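Long-range contact in NtrC family transcriptional regulator (Clostridium acetobutylicum ATCC 824, PDB 2Q5C), which probably regulates transcription as an ATP-dependent, sequence-specific DNA-binding activator, of which this chain is the N-terminal PrpR_N-type domain: residues Ile145-Lys150 with Glu164-Gly169. Numbering follows the deposited sequence.
Sequences IVVSGK and ETINSG
Val146 O accepts the N-H of Glu164 N at 2.9 Å, the first of three backbone bonds that link the two segments in parallel. Ser148 N then gives its hydrogen to Glu164 O in a longer bond of 3.3 Å. That oxygen also receives a CA-H contact from Val147. The third bond runs from Ile166 N to Ser148 O at 2.8 Å, just past the end of strand 162-165. The CA of Thr165 approaches Ser148 O as well, at 3.2 Å, so this oxygen is held by one N-H bond and one CA-H contact. The segments belong to a beta-alpha-beta unit whose crossover is helix 150-158. Strand 162-165 is an edge strand, beside 145-148, in the second of the chain's two four-stranded parallel sheets, both of order 2-1-3-4. On one face of the sheet, Val147 CG1 meets Ile166 CG1 at 3.7 Å, the two side chains crossing at about a right angle. Helix 80-90 covers both residues through Ala86, and Glu164, which starts on this face, forms a salt bridge from OE1 to Arg92. On the other face, Thr165 has OG1 beside its backbone N (chi1 -55°), which places CG2 3.6 Å from Lys150 N. Lys150 CD passes 3.7 Å from Thr165 OG1. Lys150 N donates to a water O at 2.9 Å, and that water gives a weak bond to Ile166 O, which also accepts from Arg58 NH1. Thr165 OG1 is hydrogen-bonded to Thr153 OG1 and Ser148 OG to Ile100 O, while Lys150 NZ is salt-bridged to Asp154 OD2.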
loop_
_atom_site.group_PDB
_atom_site.type_symbol
_atom_site.label_atom_id
_atom_site.label_comp_id
_atom_site.label_asym_id
_atom_site.label_seq_id
_atom_site.Cartn_x
_atom_site.Cartn_y
_atom_site.Cartn_z
ATOM N N ILE A 145 2.326 19.532 -0.736
ATOM C CA ILE A 145 1.445 18.476 -0.200
ATOM C C ILE A 145 1.573 17.265 -1.116
ATOM O O ILE A 145 1.414 17.382 -2.313
ATOM C CB ILE A 145 -0.012 18.934 -0.197
ATOM C CG1 ILE A 145 -0.199 20.284 0.536
ATOM C CG2 ILE A 145 -0.911 17.866 0.467
ATOM C CD1 ILE A 145 -1.479 20.989 0.208
ATOM N N VAL A 146 1.849 16.113 -0.509
ATOM C CA VAL A 146 1.996 14.864 -1.267
ATOM C C VAL A 146 0.982 13.821 -0.762
ATOM O O VAL A 146 0.891 13.589 0.451
ATOM C CB VAL A 146 3.406 14.285 -1.077
ATOM C CG1 VAL A 146 3.525 12.882 -1.681
ATOM C CG2 VAL A 146 4.432 15.201 -1.704
ATOM N N VAL A 147 0.255 13.204 -1.700
ATOM C CA VAL A 147 -0.733 12.126 -1.399
ATOM C C VAL A 147 -0.179 10.879 -2.066
ATOM O O VAL A 147 0.025 10.861 -3.278
ATOM C CB VAL A 147 -2.080 12.470 -1.992
ATOM C CG1 VAL A 147 -3.101 11.343 -1.736
ATOM C CG2 VAL A 147 -2.595 13.747 -1.403
ATOM N N SER A 148 0.103 9.852 -1.266
ATOM C CA SER A 148 0.699 8.643 -1.809
ATOM C C SER A 148 0.667 7.556 -0.759
ATOM O O SER A 148 0.059 7.701 0.307
ATOM C CB SER A 148 2.168 8.910 -2.221
ATOM O OG SER A 148 2.705 7.893 -3.076
ATOM N N GLY A 149 1.354 6.462 -1.057
ATOM C CA GLY A 149 1.584 5.440 -0.036
ATOM C C GLY A 149 2.560 5.880 1.043
ATOM O O GLY A 149 3.273 6.894 0.913
ATOM N N LYS A 150 2.628 5.101 2.111
ATOM C CA LYS A 150 3.337 5.489 3.323
ATOM C C LYS A 150 4.834 5.735 3.140
ATOM O O LYS A 150 5.388 6.658 3.746
ATOM C CB LYS A 150 3.106 4.433 4.428
ATOM C CG LYS A 150 3.679 4.780 5.799
ATOM C CD LYS A 150 3.092 6.057 6.362
ATOM C CE LYS A 150 3.101 6.058 7.904
ATOM N NZ LYS A 150 4.473 5.896 8.502
ATOM N N GLU A 164 -0.020 12.968 3.083
ATOM C CA GLU A 164 -1.275 12.354 3.448
ATOM C C GLU A 164 -1.296 10.960 2.792
ATOM O O GLU A 164 -1.273 10.824 1.555
ATOM C CB GLU A 164 -2.436 13.168 2.914
ATOM C CG GLU A 164 -3.792 12.552 3.280
ATOM C CD GLU A 164 -4.214 12.835 4.717
ATOM O OE1 GLU A 164 -3.820 13.893 5.279
ATOM O OE2 GLU A 164 -4.948 12.004 5.295
ATOM N N THR A 165 -1.306 9.932 3.642
ATOM C CA THR A 165 -1.189 8.553 3.171
ATOM C C THR A 165 -2.503 8.013 2.669
ATOM O O THR A 165 -3.542 8.216 3.289
ATOM C CB THR A 165 -0.653 7.660 4.308
ATOM O OG1 THR A 165 0.567 8.212 4.797
ATOM C CG2 THR A 165 -0.356 6.288 3.820
ATOM N N ILE A 166 -2.448 7.303 1.542
ATOM C CA ILE A 166 -3.633 6.621 1.023
ATOM C C ILE A 166 -3.743 5.318 1.774
ATOM O O ILE A 166 -2.804 4.511 1.716
ATOM C CB ILE A 166 -3.494 6.340 -0.468
ATOM C CG1 ILE A 166 -3.343 7.651 -1.244
ATOM C CG2 ILE A 166 -4.732 5.608 -1.009
ATOM C CD1 ILE A 166 -2.905 7.420 -2.675
ATOM N N ASN A 167 -4.876 5.131 2.445
ATOM C CA ASN A 167 -5.076 3.956 3.309
ATOM C C ASN A 167 -5.883 2.890 2.605
ATOM O O ASN A 167 -6.312 3.057 1.485
ATOM C CB ASN A 167 -5.745 4.395 4.615
ATOM C CG ASN A 167 -4.835 5.307 5.451
ATOM O OD1 ASN A 167 -3.621 5.064 5.561
ATOM N ND2 ASN A 167 -5.409 6.392 5.985
ATOM N N SER A 168 -6.067 1.798 3.316
ATOM C CA SER A 168 -6.864 0.686 2.866
ATOM C C SER A 168 -7.850 0.446 3.974
ATOM O O SER A 168 -7.667 0.905 5.109
ATOM C CB SER A 168 -5.992 -0.550 2.723
ATOM O OG SER A 168 -6.781 -1.601 2.216
ATOM N N GLY A 169 -8.877 -0.307 3.667
ATOM C CA GLY A 169 -9.908 -0.546 4.653
ATOM C C GLY A 169 -10.231 -2.003 4.852
ATOM O O GLY A 169 -9.585 -2.898 4.287
HETATM O O HOH W 1 0.361 3.256 2.337
#